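Local coordinates for protein carbohydrate binding module E1 (PDB 5KLE) that binds beta-1,4-linked glucose chains such as cellopentaose and, as a carbohydrate-binding module, probably directs attached enzymes to cellulose, at residues K15-G20 with V92-W97; F23-G28 with R88-K93; C30-K35 with N76-I81; T46-S51 with V84-S89. One frame throughout, in Å; residues are numbered along the deposited sequence. Where two conformers were deposited one is given.

Followed from the N terminus, the chain shows how a two-sheet beta fold is closed mainly by pairings between residues distant in sequence. The 15-20 segment waits for the final strand, so interaction 1 closes the longest loop and joins one sheet to the other. Interaction 2 pairs strand 23-25 with strand 90-96 inside the second sheet and ends on the same late stretch as interaction 1, sharing Val92 and Lys93. Interaction 3 is nested within both loops, setting strand 30-35 against strand 77-86. Interaction 4, also nested within interaction 1, joins the start of strand 50-54 to the far end of strand 77-86 and crosses interaction 3. It shares Arg88 and Ser89 with interaction 2.

Interaction 1 (K15-G20 with V92-W97); sequences KTAAKG and VKFDNW. With BGC (beta-D-glucopyranose), chain B; BGC (beta-D-glucopyranose), chain C.
Asp95 OD1 is gripped by two donors. Lys19 NZ reaches it at 2.9 Å in a salt bridge on the syn lone pair, while Asn96 N bonds to the same OD1 from the anti side at 2.8 Å. Lys19 runs out straight and folds over only at its last torsion (chi4 -59°), which swings the ammonium back onto the carboxylate. Two waters extend the pairing: one joins Asp95 OD2 and, weakly, Lys19 NZ, the other Lys19 NZ and Asn96 O. CE of Lys19 passes 3.6 Å from Asn96 OD1, the two side chains meeting at about a right angle; that oxygen bonds to Tyr33 OH. An alanine at Asp95 would remove the carboxylate and probably leave the Lys19 ammonium without its charged mate and Asn96 N without this acceptor.

The backbone adds a nearly straight bond from Gly20 N to Phe94 O (2.8 Å, 175° at the hydrogen), and a water links Ala18 O to Phe94 N. This joins the two sheets of a beta sandwich: the loop that follows strand 15-16 is fastened to strand 90-96 of the other sheet. Buried Ala17 packs with its CB toward the Phe94 ring.

Lys93 and, just past the end of the strand, Trp97 belong to the glycan site. Lys93 CD passes 3.5 Å from Gly20 O, and its NZ donates to both O3 (2.9 Å) and O2 (3.0 Å) of the chain C glucose. Trp97 presents one indole face to the chain B glucose, with sugar C4 3.8 Å above the ring plane and over its centre.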
loop_
_atom_site.group_PDB
_atom_site.type_symbol
_atom_site.label_atom_id
_atom_site.label_comp_id
_atom_site.label_asym_id
_atom_site.label_seq_id
_atom_site.Cartn_x
_atom_site.Cartn_y
_atom_site.Cartn_z
ATOM N N LYS A 15 7.249 5.393 5.566
ATOM C CA LYS A 15 6.173 5.145 6.520
ATOM C C LYS A 15 6.084 3.651 6.789
ATOM O O LYS A 15 6.445 2.838 5.931
ATOM C CB LYS A 15 4.832 5.657 5.976
ATOM C CG LYS A 15 4.781 7.203 5.807
ATOM C CD LYS A 15 3.468 7.678 5.190
ATOM C CE LYS A 15 3.448 9.209 5.205
ATOM N NZ LYS A 15 2.264 9.797 4.441
ATOM N N THR A 16 5.558 3.286 7.961
ATOM C CA THR A 16 5.314 1.888 8.323
ATOM C C THR A 16 3.849 1.713 8.711
ATOM O O THR A 16 3.361 2.402 9.621
ATOM C CB THR A 16 6.232 1.455 9.471
ATOM O OG1 THR A 16 7.617 1.578 9.086
ATOM C CG2 THR A 16 5.962 0.003 9.855
ATOM N N ALA A 17 3.154 0.783 8.033
ATOM C CA ALA A 17 1.736 0.542 8.335
ATOM C C ALA A 17 1.618 -0.531 9.399
ATOM O O ALA A 17 2.340 -1.536 9.382
ATOM C CB ALA A 17 1.007 0.069 7.073
ATOM N N ALA A 18 0.662 -0.337 10.314
ATOM C CA ALA A 18 0.265 -1.371 11.267
ATOM C C ALA A 18 -1.044 -2.009 10.828
ATOM O O ALA A 18 -1.925 -1.324 10.290
ATOM C CB ALA A 18 0.106 -0.792 12.671
ATOM N N LYS A 19 -1.157 -3.327 11.048
ATOM C CA LYS A 19 -2.324 -4.096 10.602
ATOM C C LYS A 19 -3.616 -3.446 11.072
ATOM O O LYS A 19 -3.838 -3.280 12.283
ATOM C CB LYS A 19 -2.229 -5.535 11.143
ATOM C CG LYS A 19 -3.363 -6.449 10.727
ATOM C CD LYS A 19 -3.076 -7.838 11.297
ATOM C CE LYS A 19 -4.072 -8.914 10.832
ATOM N NZ LYS A 19 -5.479 -8.591 11.191
ATOM N N GLY A 20 -4.458 -3.074 10.111
ATOM C CA GLY A 20 -5.782 -2.555 10.403
ATOM C C GLY A 20 -5.858 -1.111 10.847
ATOM O O GLY A 20 -6.969 -0.669 11.156
ATOM N N VAL A 92 -5.788 5.473 4.456
ATOM C CA VAL A 92 -5.746 4.107 3.940
ATOM C C VAL A 92 -5.363 3.177 5.076
ATOM O O VAL A 92 -4.686 3.591 6.023
ATOM C CB VAL A 92 -4.746 4.003 2.765
ATOM C CG1 VAL A 92 -3.317 4.159 3.264
ATOM C CG2 VAL A 92 -4.932 2.687 2.010
ATOM N N LYS A 93 -5.812 1.908 5.001
ATOM C CA LYS A 93 -5.277 0.875 5.895
ATOM C C LYS A 93 -4.913 -0.383 5.131
ATOM O O LYS A 93 -5.502 -0.691 4.095
ATOM C CB LYS A 93 -6.171 0.540 7.087
ATOM C CG LYS A 93 -7.600 0.207 6.729
ATOM C CD LYS A 93 -8.337 -0.038 8.046
ATOM C CE LYS A 93 -9.812 -0.112 7.897
ATOM N NZ LYS A 93 -10.444 -0.332 9.260
ATOM N N PHE A 94 -3.884 -1.067 5.635
ATOM C CA PHE A 94 -3.464 -2.368 5.133
ATOM C C PHE A 94 -3.834 -3.426 6.169
ATOM O O PHE A 94 -3.733 -3.184 7.376
ATOM C CB PHE A 94 -1.943 -2.423 4.910
ATOM C CG PHE A 94 -1.416 -1.438 3.881
ATOM C CD1 PHE A 94 -2.261 -0.741 3.012
ATOM C CD2 PHE A 94 -0.051 -1.212 3.797
ATOM C CE1 PHE A 94 -1.741 0.186 2.062
ATOM C CE2 PHE A 94 0.478 -0.314 2.854
ATOM C CZ PHE A 94 -0.373 0.389 1.984
ATOM N N ASP A 95 -4.269 -4.606 5.698
ATOM C CA ASP A 95 -4.692 -5.697 6.573
ATOM C C ASP A 95 -4.412 -7.011 5.844
ATOM O O ASP A 95 -3.910 -7.021 4.710
ATOM C CB ASP A 95 -6.183 -5.526 6.961
ATOM C CG ASP A 95 -6.536 -6.082 8.360
ATOM O OD1 ASP A 95 -5.952 -7.086 8.815
ATOM O OD2 ASP A 95 -7.457 -5.515 9.008
ATOM N N ASN A 96 -4.742 -8.128 6.492
ATOM C CA ASN A 96 -4.531 -9.430 5.879
ATOM C C ASN A 96 -5.429 -10.413 6.593
ATOM O O ASN A 96 -5.587 -10.337 7.822
ATOM C CB ASN A 96 -3.049 -9.892 5.927
ATOM C CG ASN A 96 -2.478 -9.919 7.337
ATOM O OD1 ASN A 96 -2.066 -8.885 7.843
ATOM N ND2 ASN A 96 -2.434 -11.091 7.965
ATOM N N TRP A 97 -6.028 -11.316 5.822
ATOM C CA TRP A 97 -6.874 -12.370 6.386
ATOM C C TRP A 97 -7.119 -13.484 5.388
ATOM O O TRP A 97 -6.680 -13.382 4.243
ATOM C CB TRP A 97 -8.219 -11.822 6.910
ATOM C CG TRP A 97 -9.079 -11.110 5.868
ATOM C CD1 TRP A 97 -9.759 -11.692 4.824
ATOM C CD2 TRP A 97 -9.376 -9.711 5.805
ATOM N NE1 TRP A 97 -10.456 -10.734 4.119
ATOM C CE2 TRP A 97 -10.243 -9.511 4.697
ATOM C CE3 TRP A 97 -9.002 -8.598 6.579
ATOM C CZ2 TRP A 97 -10.724 -8.254 4.335
ATOM C CZ3 TRP A 97 -9.495 -7.347 6.228
ATOM C CH2 TRP A 97 -10.350 -7.177 5.116
ATOM O OXT TRP A 97 -7.768 -14.512 5.721
HETATM C C2 BGC B . -11.595 -11.114 8.976
HETATM C C3 BGC B . -12.544 -9.940 8.920
HETATM C C4 BGC B . -12.985 -9.681 7.456
HETATM C C5 BGC B . -13.476 -10.976 6.857
HETATM C C6 BGC B . -13.825 -11.125 5.371
HETATM C C1 BGC B . -12.195 -12.336 8.274
HETATM O O2 BGC B . -11.326 -11.445 10.318
HETATM O O3 BGC B . -11.922 -8.832 9.576
HETATM O O4 BGC B . -14.000 -8.732 7.533
HETATM O O5 BGC B . -12.543 -12.021 6.997
HETATM O O6 BGC B . -14.182 -12.463 5.176
HETATM C C2 BGC C . -13.666 -1.410 7.564
HETATM C C3 BGC C . -14.107 -0.080 8.100
HETATM C C4 BGC C . -15.075 0.580 7.121
HETATM C C5 BGC C . -16.200 -0.323 6.839
HETATM C C6 BGC C . -17.049 0.161 5.690
HETATM C C1 BGC C . -14.891 -2.264 7.245
HETATM O O2 BGC C . -12.824 -2.045 8.514
HETATM O O3 BGC C . -12.957 0.723 8.298
HETATM O O4 BGC C . -15.618 1.684 7.669
HETATM O O5 BGC C . -15.757 -1.587 6.428
HETATM O O6 BGC C . -17.841 -0.891 5.255
HETATM O O HOH W 1 -2.479 0.043 7.925
HETATM O O HOH W 2 -7.222 -5.843 11.758
HETATM O O HOH W 3 -7.369 -10.377 10.115
#

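Interaction 2 (F23-G28 with R88-K93); sequences FSAVAG and RSFNVK. With BGC (beta-D-glucopyranose), chain C.
Ser89 opens the pairing against Val26: its CB presses on Val26 CG1 at 3.5 Å, tighter than usual for two carbons. A water joins Ser89 OG to Ser24 OG.

At Phe90 the regular strand pairing begins. Phe90 and Ala25 form an antiparallel hydrogen-bonded pair, with Ala25 N held 2.8 Å from Phe90 O, nearly along the C=O axis, and Phe90 N returning a bond to Ala25 O at 3.0 Å. The first torsion of Phe90 (chi1 61°) places CG between the backbone N and the carbonyl carbon, which turns a ring face to Ala25. Ala25 CB lies over that face of the Phe90 ring, 4.2 Å from its centroid, as a CH-pi contact.

Asn91 and Ser24 make the next, non-hydrogen-bonded pair, with side chains on the face opposite Phe90 and Val92; Asn91 OD1 lies 3.7 Å from Ser24 CA.

Val92 restores the hydrogen-bonded pattern with Phe23, each backbone N bonding to the other's carbonyl O. The two side chains point the same way, and Val92 CG1 sits over one face of the Phe23 ring, offset toward its rim and 3.9 Å from the centroid. The same Val92 CG1 touches Ala25 CB at 3.7 Å. A serine in place of Phe23 would strip away that ring and is likely to open a gap beside Val92 CG1.

Strand 23-25 forms one border of its four-stranded antiparallel sheet, and strand 90-96 lies between it and strand 40-44. Phe90 and Val92 reach across to Tyr52 on strand 50-54 of the facing sheet.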
loop_
_atom_site.group_PDB
_atom_site.type_symbol
_atom_site.label_atom_id
_atom_site.label_comp_id
_atom_site.label_asym_id
_atom_site.label_seq_id
_atom_site.Cartn_x
_atom_site.Cartn_y
_atom_site.Cartn_z
ATOM N N PHE A 23 -3.899 5.414 8.201
ATOM C CA PHE A 23 -2.892 6.465 8.234
ATOM C C PHE A 23 -3.064 7.329 6.987
ATOM O O PHE A 23 -3.666 6.911 6.002
ATOM C CB PHE A 23 -1.478 5.885 8.385
ATOM C CG PHE A 23 -1.035 5.048 7.215
ATOM C CD1 PHE A 23 -1.380 3.704 7.104
ATOM C CD2 PHE A 23 -0.295 5.636 6.190
ATOM C CE1 PHE A 23 -0.939 2.947 5.997
ATOM C CE2 PHE A 23 0.133 4.907 5.097
ATOM C CZ PHE A 23 -0.194 3.572 4.985
ATOM N N SER A 24 -2.560 8.552 7.052
ATOM C CA SER A 24 -2.644 9.472 5.923
ATOM C C SER A 24 -1.554 9.160 4.917
ATOM O O SER A 24 -0.379 9.030 5.293
ATOM C CB SER A 24 -2.444 10.904 6.416
ATOM O OG SER A 24 -2.643 11.819 5.355
ATOM N N ALA A 25 -1.940 9.026 3.642
ATOM C CA ALA A 25 -1.040 8.575 2.582
ATOM C C ALA A 25 -1.090 9.534 1.409
ATOM O O ALA A 25 -2.122 10.188 1.167
ATOM C CB ALA A 25 -1.461 7.194 2.103
ATOM N N VAL A 26 0.020 9.606 0.660
ATOM C CA VAL A 26 0.090 10.457 -0.525
ATOM C C VAL A 26 0.867 9.755 -1.627
ATOM O O VAL A 26 1.718 8.891 -1.372
ATOM C CB VAL A 26 0.750 11.851 -0.317
ATOM C CG1 VAL A 26 -0.100 12.790 0.527
ATOM C CG2 VAL A 26 2.045 11.684 0.291
ATOM N N ALA A 27 0.571 10.140 -2.868
ATOM C CA ALA A 27 1.341 9.643 -4.008
ATOM C C ALA A 27 2.837 9.848 -3.784
ATOM O O ALA A 27 3.283 10.949 -3.396
ATOM C CB ALA A 27 0.899 10.368 -5.282
ATOM N N GLY A 28 3.624 8.797 -4.091
ATOM C CA GLY A 28 5.067 8.804 -3.887
ATOM C C GLY A 28 5.519 8.140 -2.601
ATOM O O GLY A 28 6.710 7.808 -2.479
ATOM N N ARG A 88 -4.759 13.473 -4.086
ATOM C CA ARG A 88 -4.681 14.233 -2.837
ATOM C C ARG A 88 -4.478 13.240 -1.697
ATOM O O ARG A 88 -4.663 12.032 -1.872
ATOM C CB ARG A 88 -5.946 15.069 -2.596
ATOM C CG ARG A 88 -7.274 14.252 -2.431
ATOM C CD ARG A 88 -8.548 15.151 -2.337
ATOM N NE ARG A 88 -8.705 15.930 -3.591
ATOM C CZ ARG A 88 -9.729 15.863 -4.431
ATOM N NH1 ARG A 88 -10.837 15.139 -4.157
ATOM N NH2 ARG A 88 -9.626 16.566 -5.549
ATOM N N SER A 89 -4.055 13.740 -0.541
ATOM C CA SER A 89 -3.851 12.823 0.579
ATOM C C SER A 89 -5.160 12.142 0.974
ATOM O O SER A 89 -6.263 12.703 0.852
ATOM C CB SER A 89 -3.233 13.544 1.786
ATOM O OG SER A 89 -4.152 14.498 2.359
ATOM N N PHE A 90 -5.039 10.909 1.452
ATOM C CA PHE A 90 -6.225 10.116 1.759
ATOM C C PHE A 90 -5.892 9.187 2.915
ATOM O O PHE A 90 -4.718 8.961 3.225
ATOM C CB PHE A 90 -6.713 9.329 0.510
ATOM C CG PHE A 90 -5.693 8.329 -0.035
ATOM C CD1 PHE A 90 -4.572 8.737 -0.781
ATOM C CD2 PHE A 90 -5.879 6.991 0.157
ATOM C CE1 PHE A 90 -3.648 7.777 -1.279
ATOM C CE2 PHE A 90 -4.978 6.044 -0.337
ATOM C CZ PHE A 90 -3.853 6.426 -1.040
ATOM N N ASN A 91 -6.917 8.653 3.592
ATOM C CA ASN A 91 -6.664 7.728 4.706
ATOM C C ASN A 91 -6.810 6.294 4.206
ATOM O O ASN A 91 -7.850 5.926 3.643
ATOM C CB ASN A 91 -7.644 7.952 5.858
ATOM C CG ASN A 91 -7.395 9.241 6.590
ATOM O OD1 ASN A 91 -6.264 9.746 6.642
ATOM N ND2 ASN A 91 -8.441 9.750 7.233
ATOM N N VAL A 92 -5.788 5.473 4.456
ATOM C CA VAL A 92 -5.746 4.107 3.940
ATOM C C VAL A 92 -5.363 3.177 5.076
ATOM O O VAL A 92 -4.686 3.591 6.023
ATOM C CB VAL A 92 -4.746 4.003 2.765
ATOM C CG1 VAL A 92 -3.317 4.159 3.264
ATOM C CG2 VAL A 92 -4.932 2.687 2.010
ATOM N N LYS A 93 -5.812 1.908 5.001
ATOM C CA LYS A 93 -5.277 0.875 5.895
ATOM C C LYS A 93 -4.913 -0.383 5.131
ATOM O O LYS A 93 -5.502 -0.691 4.095
ATOM C CB LYS A 93 -6.171 0.540 7.087
ATOM C CG LYS A 93 -7.600 0.207 6.729
ATOM C CD LYS A 93 -8.337 -0.038 8.046
ATOM C CE LYS A 93 -9.812 -0.112 7.897
ATOM N NZ LYS A 93 -10.444 -0.332 9.260
HETATM C C2 BGC C . -13.666 -1.410 7.564
HETATM C C3 BGC C . -14.107 -0.080 8.100
HETATM C C4 BGC C . -15.075 0.580 7.121
HETATM C C5 BGC C . -16.200 -0.323 6.839
HETATM C C6 BGC C . -17.049 0.161 5.690
HETATM C C1 BGC C . -14.891 -2.264 7.245
HETATM O O2 BGC C . -12.824 -2.045 8.514
HETATM O O3 BGC C . -12.957 0.723 8.298
HETATM O O4 BGC C . -15.618 1.684 7.669
HETATM O O5 BGC C . -15.757 -1.587 6.428
HETATM O O6 BGC C . -17.841 -0.891 5.255
HETATM O O HOH W 4 -4.784 13.615 4.915
#

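Interaction 3 (C30-K35 with N76-I81); sequences CIKYNK and NGDLYI
With CG opposite the backbone N in Asn34 (chi1 -177°) and beside it in Asp78 (chi1 -71°), the amide and the carboxylate come together. Asn34 ND2 gives a straight bond to Asp78 OD1 (2.9 Å), in the plane of its own amide but arriving from above the carboxylate plane, the two flat groups being nearly perpendicular.

On the same face Lys32 extends alongside Tyr80, Lys32 CG 3.6 Å from Tyr80 CE1. Lys32 NZ stays 4.0 Å from Asp78 OD2, beyond a salt bridge.

Strand 30-35 and the first part of strand 77-86 are neighbours in the mixed sheet of the beta sandwich, and Cys30 is disulfide-bonded to Cys8. Three antiparallel hydrogen-bonded pairs, Ile31 with Ile81, Tyr33 with Leu79 and Lys35 with Gly77, put Ile31, Ile81, Tyr33, Leu79 and Lys35 on the face turned to the interior, where Leu79 packs on Ile54 and Tyr33 on Leu40.

Lys35 starts out extended and bends at its last two torsions, and Lys35 NZ meets Asn76 OD1 at 2.8 Å; Gly38 O and Ala74 O also accept from it. Three neutral carbonyl oxygens thus probably stabilise this buried charge without a carboxylate, whereas Lys32 meets Asp78 and Tyr80 through water.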
loop_
_atom_site.group_PDB
_atom_site.type_symbol
_atom_site.label_atom_id
_atom_site.label_comp_id
_atom_site.label_asym_id
_atom_site.label_seq_id
_atom_site.Cartn_x
_atom_site.Cartn_y
_atom_site.Cartn_z
ATOM N N CYS A 30 6.318 5.328 0.208
ATOM C CA CYS A 30 6.839 3.964 0.163
ATOM C C CYS A 30 6.610 3.358 1.544
ATOM O O CYS A 30 7.282 3.752 2.512
ATOM C CB CYS A 30 8.331 4.006 -0.172
ATOM S SG CYS A 30 9.099 2.346 -0.114
ATOM N N ILE A 31 5.632 2.448 1.643
ATOM C CA ILE A 31 5.106 1.971 2.922
ATOM C C ILE A 31 5.673 0.579 3.194
ATOM O O ILE A 31 5.529 -0.332 2.356
ATOM C CB ILE A 31 3.569 1.861 2.870
ATOM C CG1 ILE A 31 2.928 3.107 2.257
ATOM C CG2 ILE A 31 3.003 1.517 4.296
ATOM C CD1 ILE A 31 3.201 4.279 3.007
ATOM N N LYS A 32 6.224 0.361 4.392
ATOM C CA LYS A 32 6.585 -0.978 4.844
ATOM C C LYS A 32 5.369 -1.587 5.541
ATOM O O LYS A 32 4.746 -0.937 6.388
ATOM C CB LYS A 32 7.733 -0.904 5.850
ATOM C CG LYS A 32 8.194 -2.270 6.375
ATOM C CD LYS A 32 9.268 -2.133 7.466
ATOM C CE LYS A 32 9.726 -3.485 7.967
ATOM N NZ LYS A 32 10.942 -3.287 8.840
ATOM N N TYR A 33 5.051 -2.839 5.203
ATOM C CA TYR A 33 3.979 -3.560 5.896
ATOM C C TYR A 33 4.381 -5.020 6.016
ATOM O O TYR A 33 4.660 -5.666 4.996
ATOM C CB TYR A 33 2.654 -3.473 5.119
ATOM C CG TYR A 33 1.520 -4.206 5.798
ATOM C CD1 TYR A 33 1.055 -3.792 7.041
ATOM C CD2 TYR A 33 0.926 -5.345 5.222
ATOM C CE1 TYR A 33 0.038 -4.484 7.692
ATOM C CE2 TYR A 33 -0.123 -6.047 5.872
ATOM C CZ TYR A 33 -0.545 -5.611 7.118
ATOM O OH TYR A 33 -1.573 -6.238 7.803
ATOM N N ASN A 34 4.342 -5.563 7.240
ATOM C CA ASN A 34 4.596 -6.985 7.436
ATOM C C ASN A 34 3.276 -7.763 7.394
ATOM O O ASN A 34 2.391 -7.525 8.221
ATOM C CB ASN A 34 5.338 -7.234 8.753
ATOM C CG ASN A 34 5.677 -8.688 8.944
ATOM O OD1 ASN A 34 4.847 -9.469 9.425
ATOM N ND2 ASN A 34 6.901 -9.073 8.570
ATOM N N LYS A 35 3.151 -8.691 6.422
ATOM C CA LYS A 35 2.008 -9.613 6.312
ATOM C C LYS A 35 2.395 -10.964 6.888
ATOM O O LYS A 35 3.236 -11.684 6.325
ATOM C CB LYS A 35 1.541 -9.759 4.860
ATOM C CG LYS A 35 0.452 -10.830 4.755
ATOM C CD LYS A 35 -0.385 -10.738 3.488
ATOM C CE LYS A 35 0.374 -11.199 2.234
ATOM N NZ LYS A 35 0.443 -12.700 2.109
ATOM N N ASN A 76 4.143 -13.384 2.097
ATOM C CA ASN A 76 4.220 -13.137 3.527
ATOM C C ASN A 76 5.567 -12.491 3.846
ATOM O O ASN A 76 6.511 -12.547 3.054
ATOM C CB ASN A 76 4.044 -14.425 4.327
ATOM C CG ASN A 76 2.628 -14.990 4.226
ATOM O OD1 ASN A 76 1.661 -14.233 4.088
ATOM N ND2 ASN A 76 2.492 -16.311 4.293
ATOM N N GLY A 77 5.659 -11.904 5.027
ATOM C CA GLY A 77 6.859 -11.170 5.418
ATOM C C GLY A 77 6.746 -9.674 5.192
ATOM O O GLY A 77 5.653 -9.104 5.075
ATOM N N ASP A 78 7.913 -9.028 5.115
ATOM C CA ASP A 78 7.944 -7.580 4.928
ATOM C C ASP A 78 7.679 -7.256 3.466
ATOM O O ASP A 78 8.381 -7.757 2.573
ATOM C CB ASP A 78 9.311 -7.001 5.278
ATOM C CG ASP A 78 9.608 -7.010 6.761
ATOM O OD1 ASP A 78 8.673 -7.028 7.586
ATOM O OD2 ASP A 78 10.816 -6.932 7.099
ATOM N N LEU A 79 6.709 -6.384 3.228
ATOM C CA LEU A 79 6.367 -5.924 1.891
ATOM C C LEU A 79 6.642 -4.437 1.819
ATOM O O LEU A 79 6.458 -3.725 2.802
ATOM C CB LEU A 79 4.854 -6.116 1.650
ATOM C CG LEU A 79 4.398 -7.580 1.592
ATOM C CD1 LEU A 79 2.876 -7.563 1.529
ATOM C CD2 LEU A 79 4.968 -8.329 0.420
ATOM N N TYR A 80 7.070 -3.962 0.649
ATOM C CA TYR A 80 7.267 -2.537 0.398
ATOM C C TYR A 80 6.311 -2.104 -0.706
ATOM O O TYR A 80 6.383 -2.612 -1.836
ATOM C CB TYR A 80 8.755 -2.244 0.098
ATOM C CG TYR A 80 9.587 -2.601 1.320
ATOM C CD1 TYR A 80 9.716 -1.694 2.402
ATOM C CD2 TYR A 80 10.074 -3.901 1.510
ATOM C CE1 TYR A 80 10.385 -2.041 3.533
ATOM C CE2 TYR A 80 10.741 -4.244 2.674
ATOM C CZ TYR A 80 10.907 -3.320 3.669
ATOM O OH TYR A 80 11.587 -3.719 4.798
ATOM N N ILE A 81 5.402 -1.201 -0.368
ATOM C CA ILE A 81 4.273 -0.832 -1.218
ATOM C C ILE A 81 4.408 0.646 -1.593
ATOM O O ILE A 81 4.304 1.539 -0.723
ATOM C CB ILE A 81 2.949 -1.134 -0.511
ATOM C CG1 ILE A 81 2.989 -2.602 -0.034
ATOM C CG2 ILE A 81 1.776 -0.856 -1.445
ATOM C CD1 ILE A 81 1.703 -3.123 0.581
HETATM O O HOH W 5 12.042 -5.900 9.405
HETATM O O HOH W 6 13.124 -2.831 7.202
#

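Interaction 4 (T46-S51 with V84-S89); sequences TGVASS and VSASRS
Ser51 and Ser85 are joined twice, once through the backbone and once through their side chains. In the backbone, Ser51 N bonds to Ser85 O at 3.1 Å, and Ser51 O receives Val84 N at 2.8 Å, both donors tilted out of the carbonyl planes. Two weaker contacts continue the pairing: Ser50 CA lies 3.3 Å from Ser85 O, and Ala86 CA points its hydrogen at Ala49 O.

The hydroxyls form the side-chain link, Ser51 OG and Ser85 OG standing 2.7 Å apart. Each oxygen is held between its own backbone N and carbonyl carbon (chi1 71° and 63°), which brings the pair together on one face of the sheet. Ser51 OG also touches Val84 CB at 3.5 Å. Val84 and Ser85 both face Ser51, a classic beta bulge in strand 77-86 where it runs beside strand 50-54. Ser50 OG bonds to Tyr52 OH.

Water supplies a further bridge, from Ala49 O (2.6 Å) to Ser87 N, as the strands separate.

Apolar packing takes over at the loop end. Val48 CG2 rests on the aliphatic part of Arg88, 3.6 Å from Arg88 CG, the side chains crossing obliquely, while Val48 CG1 lies near Ala86 CB. Val48 and Ser50 also pack on Phe90.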
loop_
_atom_site.group_PDB
_atom_site.type_symbol
_atom_site.label_atom_id
_atom_site.label_comp_id
_atom_site.label_asym_id
_atom_site.label_seq_id
_atom_site.Cartn_x
_atom_site.Cartn_y
_atom_site.Cartn_z
ATOM N N THR A 46 -12.021 7.370 1.741
ATOM C CA THR A 46 -11.984 8.819 1.512
ATOM C C THR A 46 -12.606 9.211 0.162
ATOM O O THR A 46 -12.924 10.389 -0.045
ATOM C CB THR A 46 -10.516 9.325 1.555
ATOM O OG1 THR A 46 -9.840 8.751 2.698
ATOM C CG2 THR A 46 -10.437 10.886 1.669
ATOM N N GLY A 47 -12.731 8.269 -0.779
ATOM C CA GLY A 47 -13.272 8.569 -2.099
ATOM C C GLY A 47 -12.246 8.951 -3.140
ATOM O O GLY A 47 -12.619 9.312 -4.271
ATOM N N VAL A 48 -10.963 8.863 -2.804
ATOM C CA VAL A 48 -9.867 9.267 -3.675
ATOM C C VAL A 48 -9.282 8.013 -4.305
ATOM O O VAL A 48 -8.845 7.115 -3.598
ATOM C CB VAL A 48 -8.823 10.013 -2.833
ATOM C CG1 VAL A 48 -7.584 10.313 -3.661
ATOM C CG2 VAL A 48 -9.404 11.307 -2.295
ATOM N N ALA A 49 -9.290 7.921 -5.631
ATOM C CA ALA A 49 -8.715 6.747 -6.277
ATOM C C ALA A 49 -7.204 6.696 -6.086
ATOM O O ALA A 49 -6.522 7.728 -6.111
ATOM C CB ALA A 49 -9.004 6.805 -7.773
ATOM N N SER A 50 -6.672 5.484 -5.907
ATOM C CA SER A 50 -5.233 5.303 -5.724
ATOM C C SER A 50 -4.724 4.056 -6.444
ATOM O O SER A 50 -5.495 3.163 -6.801
ATOM C CB SER A 50 -4.878 5.247 -4.215
ATOM O OG SER A 50 -5.546 4.171 -3.570
ATOM N N SER A 51 -3.407 3.998 -6.669
ATOM C CA SER A 51 -2.791 2.810 -7.258
ATOM C C SER A 51 -1.433 2.546 -6.616
ATOM O O SER A 51 -0.790 3.464 -6.104
ATOM C CB SER A 51 -2.675 2.898 -8.775
ATOM O OG SER A 51 -1.703 3.844 -9.173
ATOM N N VAL A 84 1.619 4.800 -6.240
ATOM C CA VAL A 84 1.996 5.262 -7.568
ATOM C C VAL A 84 1.247 6.527 -7.927
ATOM O O VAL A 84 1.813 7.450 -8.533
ATOM C CB VAL A 84 1.748 4.133 -8.588
ATOM C CG1 VAL A 84 1.979 4.672 -10.002
ATOM C CG2 VAL A 84 2.707 2.966 -8.308
ATOM N N SER A 85 -0.042 6.596 -7.587
ATOM C CA SER A 85 -0.850 7.738 -7.988
ATOM C C SER A 85 -1.954 7.919 -6.959
ATOM O O SER A 85 -2.435 6.949 -6.360
ATOM C CB SER A 85 -1.447 7.542 -9.389
ATOM O OG SER A 85 -2.327 6.434 -9.426
ATOM N N ALA A 86 -2.361 9.186 -6.779
ATOM C CA ALA A 86 -3.496 9.616 -5.956
ATOM C C ALA A 86 -3.565 11.134 -6.074
ATOM O O ALA A 86 -2.527 11.799 -5.954
ATOM C CB ALA A 86 -3.294 9.231 -4.469
ATOM N N SER A 87 -4.765 11.702 -6.272
ATOM C CA SER A 87 -4.863 13.140 -6.525
ATOM C C SER A 87 -4.618 14.013 -5.298
ATOM O O SER A 87 -4.292 15.201 -5.474
ATOM C CB SER A 87 -6.221 13.529 -7.113
ATOM O OG SER A 87 -7.226 13.453 -6.106
ATOM N N ARG A 88 -4.759 13.473 -4.086
ATOM C CA ARG A 88 -4.681 14.233 -2.837
ATOM C C ARG A 88 -4.478 13.240 -1.697
ATOM O O ARG A 88 -4.663 12.032 -1.872
ATOM C CB ARG A 88 -5.946 15.069 -2.596
ATOM C CG ARG A 88 -7.274 14.252 -2.431
ATOM C CD ARG A 88 -8.548 15.151 -2.337
ATOM N NE ARG A 88 -8.705 15.930 -3.591
ATOM C CZ ARG A 88 -9.729 15.863 -4.431
ATOM N NH1 ARG A 88 -10.837 15.139 -4.157
ATOM N NH2 ARG A 88 -9.626 16.566 -5.549
ATOM N N SER A 89 -4.055 13.740 -0.541
ATOM C CA SER A 89 -3.851 12.823 0.579
ATOM C C SER A 89 -5.160 12.142 0.974
ATOM O O SER A 89 -6.263 12.703 0.852
ATOM C CB SER A 89 -3.233 13.544 1.786
ATOM O OG SER A 89 -4.152 14.498 2.359
HETATM O O HOH W 7 -6.787 10.041 -7.304
HETATM O O HOH W 8 -5.054 6.933 -9.090
#